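Local coordinates for protein phosphoribosylformylglycinamidine synthase 2 (Thermus thermophilus, PDB 3VIU) that belongs to the AIR synthase-related (PurM-like) family, carrying two pairs of N- and C-terminal domains in one chain, and holds adenosine-5'-diphosphate and a magnesium ion, at residues R559-E570 and L682-G691. Residues are numbered along the deposited sequence; the frame is centred on the assembly and turned at random.
Sequences RPGEVLLLIGEE and LPYRVLGETG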
ATOM      1  N   ARG A 559       4.650 -31.475  -6.042  1.00 25.77           N
ATOM      2  CA  ARG A 559       4.861 -32.892  -6.296  1.00 26.75           C
ATOM      3  C   ARG A 559       5.843 -33.130  -7.428  1.00 26.17           C
ATOM      4  O   ARG A 559       5.984 -32.301  -8.328  1.00 27.14           O
ATOM      5  CB  ARG A 559       3.525 -33.567  -6.630  1.00 29.39           C
ATOM      6  CG  ARG A 559       2.622 -32.718  -7.522  1.00 33.80           C
ATOM      7  CD  ARG A 559       1.387 -33.468  -8.030  1.00 36.92           C
ATOM      8  NE  ARG A 559       0.527 -33.964  -6.957  1.00 40.79           N
ATOM      9  CZ  ARG A 559       0.629 -35.175  -6.409  1.00 43.35           C
ATOM     10  NH1 ARG A 559       1.557 -36.030  -6.830  1.00 43.01           N
ATOM     11  NH2 ARG A 559      -0.203 -35.537  -5.439  1.00 42.15           N
ATOM     12  N   PRO A 560       6.542 -34.272  -7.393  1.00 25.02           N
ATOM     13  CA  PRO A 560       7.514 -34.610  -8.439  1.00 24.47           C
ATOM     14  C   PRO A 560       6.824 -35.075  -9.727  1.00 22.75           C
ATOM     15  O   PRO A 560       5.689 -35.552  -9.685  1.00 21.54           O
ATOM     16  CB  PRO A 560       8.334 -35.720  -7.792  1.00 23.82           C
ATOM     17  CG  PRO A 560       7.316 -36.415  -6.929  1.00 24.78           C
ATOM     18  CD  PRO A 560       6.591 -35.251  -6.292  1.00 24.63           C
ATOM     19  N   GLY A 561       7.506 -34.919 -10.864  1.00 20.83           N
ATOM     20  CA  GLY A 561       6.949 -35.364 -12.131  1.00 18.40           C
ATOM     21  C   GLY A 561       6.111 -34.377 -12.920  1.00 17.50           C
ATOM     22  O   GLY A 561       5.648 -34.690 -14.014  1.00 18.73           O
ATOM     23  N   GLU A 562       5.896 -33.186 -12.378  1.00 17.80           N
ATOM     24  CA  GLU A 562       5.112 -32.186 -13.087  1.00 16.46           C
ATOM     25  C   GLU A 562       5.996 -31.505 -14.120  1.00 16.11           C
ATOM     26  O   GLU A 562       7.186 -31.298 -13.886  1.00 16.57           O
ATOM     27  CB  GLU A 562       4.549 -31.152 -12.106  1.00 17.14           C
ATOM     28  CG  GLU A 562       3.379 -31.670 -11.274  1.00 20.89           C
ATOM     29  CD  GLU A 562       2.700 -30.590 -10.443  1.00 23.08           C
ATOM     30  OE1 GLU A 562       1.556 -30.830 -10.002  1.00 26.46           O
ATOM     31  OE2 GLU A 562       3.300 -29.511 -10.226  1.00 23.69           O
ATOM     32  N   VAL A 563       5.427 -31.182 -15.276  1.00 14.31           N
ATOM     33  CA  VAL A 563       6.197 -30.509 -16.311  1.00 15.08           C
ATOM     34  C   VAL A 563       6.279 -29.034 -15.909  1.00 16.09           C
ATOM     35  O   VAL A 563       5.276 -28.429 -15.526  1.00 15.18           O
ATOM     36  CB  VAL A 563       5.529 -30.629 -17.708  1.00 14.03           C
ATOM     37  CG1 VAL A 563       6.401 -29.957 -18.759  1.00 11.90           C
ATOM     38  CG2 VAL A 563       5.311 -32.096 -18.065  1.00 11.81           C
ATOM     39  N   LEU A 564       7.482 -28.473 -15.993  1.00 15.79           N
ATOM     40  CA  LEU A 564       7.730 -27.083 -15.627  1.00 15.50           C
ATOM     41  C   LEU A 564       7.947 -26.209 -16.860  1.00 13.81           C
ATOM     42  O   LEU A 564       8.901 -26.403 -17.605  1.00 14.64           O
ATOM     43  CB  LEU A 564       8.958 -27.016 -14.701  1.00 15.57           C
ATOM     44  CG  LEU A 564       9.537 -25.637 -14.342  1.00 17.90           C
ATOM     45  CD1 LEU A 564       8.454 -24.758 -13.744  1.00 14.28           C
ATOM     46  CD2 LEU A 564      10.706 -25.811 -13.365  1.00 13.28           C
ATOM     47  N   LEU A 565       7.060 -25.245 -17.069  1.00 13.00           N
ATOM     48  CA  LEU A 565       7.157 -24.353 -18.223  1.00 14.48           C
ATOM     49  C   LEU A 565       7.427 -22.890 -17.843  1.00 15.77           C
ATOM     50  O   LEU A 565       7.310 -22.493 -16.681  1.00 15.96           O
ATOM     51  CB  LEU A 565       5.864 -24.390 -19.047  1.00 12.48           C
ATOM     52  CG  LEU A 565       5.335 -25.680 -19.661  1.00 15.29           C
ATOM     53  CD1 LEU A 565       4.683 -26.564 -18.581  1.00 15.33           C
ATOM     54  CD2 LEU A 565       4.305 -25.316 -20.722  1.00 16.01           C
ATOM     55  N   LEU A 566       7.762 -22.090 -18.850  1.00 15.95           N
ATOM     56  CA  LEU A 566       8.025 -20.681 -18.647  1.00 14.85           C
ATOM     57  C   LEU A 566       7.363 -19.865 -19.748  1.00 15.73           C
ATOM     58  O   LEU A 566       7.600 -20.105 -20.933  1.00 15.85           O
ATOM     59  CB  LEU A 566       9.533 -20.449 -18.630  1.00 16.03           C
ATOM     60  CG  LEU A 566      10.141 -19.061 -18.389  1.00 18.98           C
ATOM     61  CD1 LEU A 566      10.387 -18.368 -19.710  1.00 18.67           C
ATOM     62  CD2 LEU A 566       9.241 -18.245 -17.479  1.00 16.81           C
ATOM     63  N   ILE A 567       6.502 -18.927 -19.346  1.00 17.10           N
ATOM     64  CA  ILE A 567       5.820 -18.028 -20.279  1.00 17.10           C
ATOM     65  C   ILE A 567       6.803 -16.870 -20.424  1.00 17.01           C
ATOM     66  O   ILE A 567       7.190 -16.270 -19.424  1.00 13.85           O
ATOM     67  CB  ILE A 567       4.512 -17.416 -19.698  1.00 19.30           C
ATOM     68  CG1 ILE A 567       3.699 -18.463 -18.937  1.00 18.52           C
ATOM     69  CG2 ILE A 567       3.682 -16.810 -20.833  1.00 19.32           C
ATOM     70  CD1 ILE A 567       3.066 -19.492 -19.797  1.00 22.05           C
ATOM     71  N   GLY A 568       7.204 -16.560 -21.654  1.00 18.25           N
ATOM     72  CA  GLY A 568       8.156 -15.483 -21.878  1.00 20.39           C
ATOM     73  C   GLY A 568       9.520 -16.057 -22.223  1.00 21.65           C
ATOM     74  O   GLY A 568       9.634 -17.252 -22.499  1.00 22.00           O
ATOM     75  N   GLU A 569      10.558 -15.228 -22.201  1.00 22.99           N
ATOM     76  CA  GLU A 569      11.898 -15.712 -22.524  1.00 25.64           C
ATOM     77  C   GLU A 569      12.898 -15.730 -21.373  1.00 25.92           C
ATOM     78  O   GLU A 569      12.737 -15.024 -20.370  1.00 25.15           O
ATOM     79  CB  GLU A 569      12.448 -14.942 -23.725  1.00 27.74           C
ATOM     80  CG  GLU A 569      11.942 -15.547 -25.039  1.00 33.44           C
ATOM     81  CD  GLU A 569      12.011 -14.604 -26.220  1.00 36.54           C
ATOM     82  OE1 GLU A 569      11.600 -15.030 -27.320  1.00 36.48           O
ATOM     83  OE2 GLU A 569      12.464 -13.445 -26.052  1.00 38.89           O
ATOM     84  N   GLU A 570      13.927 -16.559 -21.533  1.00 25.02           N
ATOM     85  CA  GLU A 570      14.954 -16.755 -20.516  1.00 26.31           C
ATOM     86  C   GLU A 570      15.862 -15.570 -20.277  1.00 25.77           C
ATOM     87  O   GLU A 570      16.356 -15.381 -19.170  1.00 24.84           O
ATOM     88  CB  GLU A 570      15.824 -17.963 -20.872  1.00 27.55           C
ATOM     89  CG  GLU A 570      15.051 -19.180 -21.342  1.00 31.52           C
ATOM     90  CD  GLU A 570      15.948 -20.373 -21.611  1.00 32.72           C
ATOM     91  OE1 GLU A 570      17.079 -20.170 -22.106  1.00 33.37           O
ATOM     92  OE2 GLU A 570      15.517 -21.513 -21.339  1.00 32.95           O
ATOM     93  N   LEU A 682       2.113 -16.237 -27.454  1.00 19.65           N
ATOM     94  CA  LEU A 682       3.070 -16.008 -26.378  1.00 18.73           C
ATOM     95  C   LEU A 682       4.304 -16.902 -26.428  1.00 19.07           C
ATOM     96  O   LEU A 682       4.199 -18.121 -26.568  1.00 19.62           O
ATOM     97  CB  LEU A 682       2.382 -16.185 -25.020  1.00 15.99           C
ATOM     98  CG  LEU A 682       1.266 -15.211 -24.631  1.00 15.50           C
ATOM     99  CD1 LEU A 682       0.807 -15.480 -23.203  1.00 11.70           C
ATOM    100  CD2 LEU A 682       1.777 -13.782 -24.756  1.00 17.21           C
ATOM    101  N   PRO A 683       5.499 -16.300 -26.324  1.00 19.46           N
ATOM    102  CA  PRO A 683       6.720 -17.109 -26.355  1.00 18.37           C
ATOM    103  C   PRO A 683       6.690 -17.941 -25.085  1.00 19.57           C
ATOM    104  O   PRO A 683       6.218 -17.468 -24.049  1.00 18.07           O
ATOM    105  CB  PRO A 683       7.831 -16.064 -26.315  1.00 20.38           C
ATOM    106  CG  PRO A 683       7.182 -14.826 -26.890  1.00 20.73           C
ATOM    107  CD  PRO A 683       5.820 -14.865 -26.257  1.00 20.09           C
ATOM    108  N   TYR A 684       7.164 -19.177 -25.160  1.00 20.06           N
ATOM    109  CA  TYR A 684       7.174 -20.045 -23.988  1.00 22.37           C
ATOM    110  C   TYR A 684       8.205 -21.141 -24.174  1.00 24.86           C
ATOM    111  O   TYR A 684       8.746 -21.321 -25.268  1.00 25.63           O
ATOM    112  CB  TYR A 684       5.788 -20.669 -23.764  1.00 21.66           C
ATOM    113  CG  TYR A 684       5.458 -21.826 -24.687  1.00 21.80           C
ATOM    114  CD1 TYR A 684       5.907 -23.120 -24.406  1.00 22.89           C
ATOM    115  CD2 TYR A 684       4.712 -21.628 -25.846  1.00 21.33           C
ATOM    116  CE1 TYR A 684       5.623 -24.187 -25.256  1.00 21.21           C
ATOM    117  CE2 TYR A 684       4.423 -22.692 -26.709  1.00 24.14           C
ATOM    118  CZ  TYR A 684       4.882 -23.967 -26.405  1.00 23.48           C
ATOM    119  OH  TYR A 684       4.612 -25.018 -27.253  1.00 24.62           O
ATOM    120  N   ARG A 685       8.475 -21.870 -23.096  1.00 27.22           N
ATOM    121  CA  ARG A 685       9.436 -22.966 -23.131  1.00 27.72           C
ATOM    122  C   ARG A 685       9.154 -24.012 -22.071  1.00 26.37           C
ATOM    123  O   ARG A 685       8.677 -23.704 -20.976  1.00 26.32           O
ATOM    124  CB  ARG A 685      10.864 -22.453 -22.927  1.00 30.79           C
ATOM    125  CG  ARG A 685      11.539 -21.895 -24.173  1.00 36.76           C
ATOM    126  CD  ARG A 685      13.019 -22.289 -24.204  1.00 38.33           C
ATOM    127  NE  ARG A 685      13.195 -23.724 -24.428  1.00 39.61           N
ATOM    128  CZ  ARG A 685      14.032 -24.500 -23.741  1.00 39.59           C
ATOM    129  NH1 ARG A 685      14.785 -23.994 -22.769  1.00 36.58           N
ATOM    130  NH2 ARG A 685      14.111 -25.793 -24.029  1.00 40.06           N
ATOM    131  N   VAL A 686       9.454 -25.258 -22.415  1.00 25.53           N
ATOM    132  CA  VAL A 686       9.291 -26.374 -21.501  1.00 24.49           C
ATOM    133  C   VAL A 686      10.684 -26.625 -20.926  1.00 22.86           C
ATOM    134  O   VAL A 686      11.491 -27.328 -21.527  1.00 23.99           O
ATOM    135  CB  VAL A 686       8.809 -27.642 -22.240  1.00 25.12           C
ATOM    136  CG1 VAL A 686       8.611 -28.775 -21.243  1.00 23.19           C
ATOM    137  CG2 VAL A 686       7.510 -27.350 -22.986  1.00 22.94           C
ATOM    138  N   LEU A 687      10.953 -26.041 -19.763  1.00 20.41           N
ATOM    139  CA  LEU A 687      12.253 -26.159 -19.107  1.00 18.90           C
ATOM    140  C   LEU A 687      12.622 -27.536 -18.578  1.00 19.11           C
ATOM    141  O   LEU A 687      13.782 -27.940 -18.689  1.00 19.80           O
ATOM    142  CB  LEU A 687      12.349 -25.151 -17.961  1.00 17.12           C
ATOM    143  CG  LEU A 687      12.037 -23.698 -18.333  1.00 17.51           C
ATOM    144  CD1 LEU A 687      12.138 -22.842 -17.090  1.00 18.06           C
ATOM    145  CD2 LEU A 687      12.986 -23.201 -19.415  1.00 15.05           C
ATOM    146  N   GLY A 688      11.653 -28.241 -17.990  1.00 18.24           N
ATOM    147  CA  GLY A 688      11.913 -29.567 -17.445  1.00 17.69           C
ATOM    148  C   GLY A 688      10.812 -30.086 -16.531  1.00 18.35           C
ATOM    149  O   GLY A 688       9.626 -29.951 -16.839  1.00 19.60           O
ATOM    150  N   GLU A 689      11.193 -30.690 -15.408  1.00 17.57           N
ATOM    151  CA  GLU A 689      10.215 -31.221 -14.460  1.00 20.03           C
ATOM    152  C   GLU A 689      10.600 -30.991 -13.001  1.00 19.48           C
ATOM    153  O   GLU A 689      11.731 -30.612 -12.693  1.00 20.37           O
ATOM    154  CB  GLU A 689       9.980 -32.726 -14.692  1.00 20.10           C
ATOM    155  CG  GLU A 689      11.232 -33.585 -14.730  1.00 21.70           C
ATOM    156  CD  GLU A 689      10.924 -35.084 -14.691  1.00 25.74           C
ATOM    157  OE1 GLU A 689       9.851 -35.490 -15.182  1.00 27.14           O
ATOM    158  OE2 GLU A 689      11.764 -35.862 -14.179  1.00 27.52           O
ATOM    159  N   THR A 690       9.650 -31.229 -12.104  1.00 17.37           N
ATOM    160  CA  THR A 690       9.889 -31.052 -10.678  1.00 16.75           C
ATOM    161  C   THR A 690      10.307 -32.370 -10.055  1.00 17.71           C
ATOM    162  O   THR A 690      10.192 -33.428 -10.682  1.00 18.15           O
ATOM    163  CB  THR A 690       8.620 -30.561  -9.946  1.00 14.96           C
ATOM    164  OG1 THR A 690       7.552 -31.498 -10.160  1.00 16.46           O
ATOM    165  CG2 THR A 690       8.203 -29.194 -10.457  1.00 11.73           C
ATOM    166  N   GLY A 691      10.792 -32.301  -8.819  1.00 16.85           N
ATOM    167  CA  GLY A 691      11.196 -33.502  -8.118  1.00 15.43           C
ATOM    168  C   GLY A 691      12.615 -33.486  -7.592  1.00 15.83           C
ATOM    169  O   GLY A 691      13.454 -32.697  -8.036  1.00 13.84           O
TER
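Leu564 and Leu566 exchange backbone hydrogen bonds with Gly688, Leu687 and Arg685, joining strands 563-567 and 684-690 as antiparallel neighbours. Leu566 N gives to Arg685 O at 2.8 Å, and Arg685 N returns a bond to Leu566 O. Leu564 N meets Gly688 O at 2.7 Å. The register slips at a classic beta bulge: Leu687 and Gly688 both oppose Leu564, and their two amides share Leu564 O through weak bonds. At one end of the pair, Gly568 N adds a bond to Pro683 O.

At the other end Thr690 binds through its side chain as well as its backbone. With chi1 at 58°, Thr690 OG1 sits between its own backbone N and carbonyl carbon; it donates to Arg559 O, in the carbonyl plane on a lone pair, and accepts from Glu562 N at 3.2 Å. Thr690 O accepts from Gly561 N, while Thr690 N gives to Glu562 O.

The charged pair is Glu570 and Arg685. Arg685 NH1 reaches Glu570 OE2 at 3.0 Å in a salt bridge; Glu570 OE2 sits at the edge of the Arg685 guanidinium, in its plane, but is itself met from above the carboxylate plane, the two planes being 72° apart. The bent arginine chain, chi3 69°, brings NH1 there, and Leu687 CD2 packs 3.6 Å from Glu570 OE2.

Apolar contacts line both faces. Val563 CG1 touches Val686 CG1 at 3.5 Å on the face shared with Leu565 and Ile567, whereas Leu687 CD1 lies against Leu566 CB on the other.

Together the strands are central members of the mixed sheet of the second PurM-like C-terminal domain. Strand 661-665 pairs with 563-567 on its other side, strand 641-644 flanks 684-690, and helix 670-679 covers Val563, Ile567 and Tyr684, whose OH bonds Glu678.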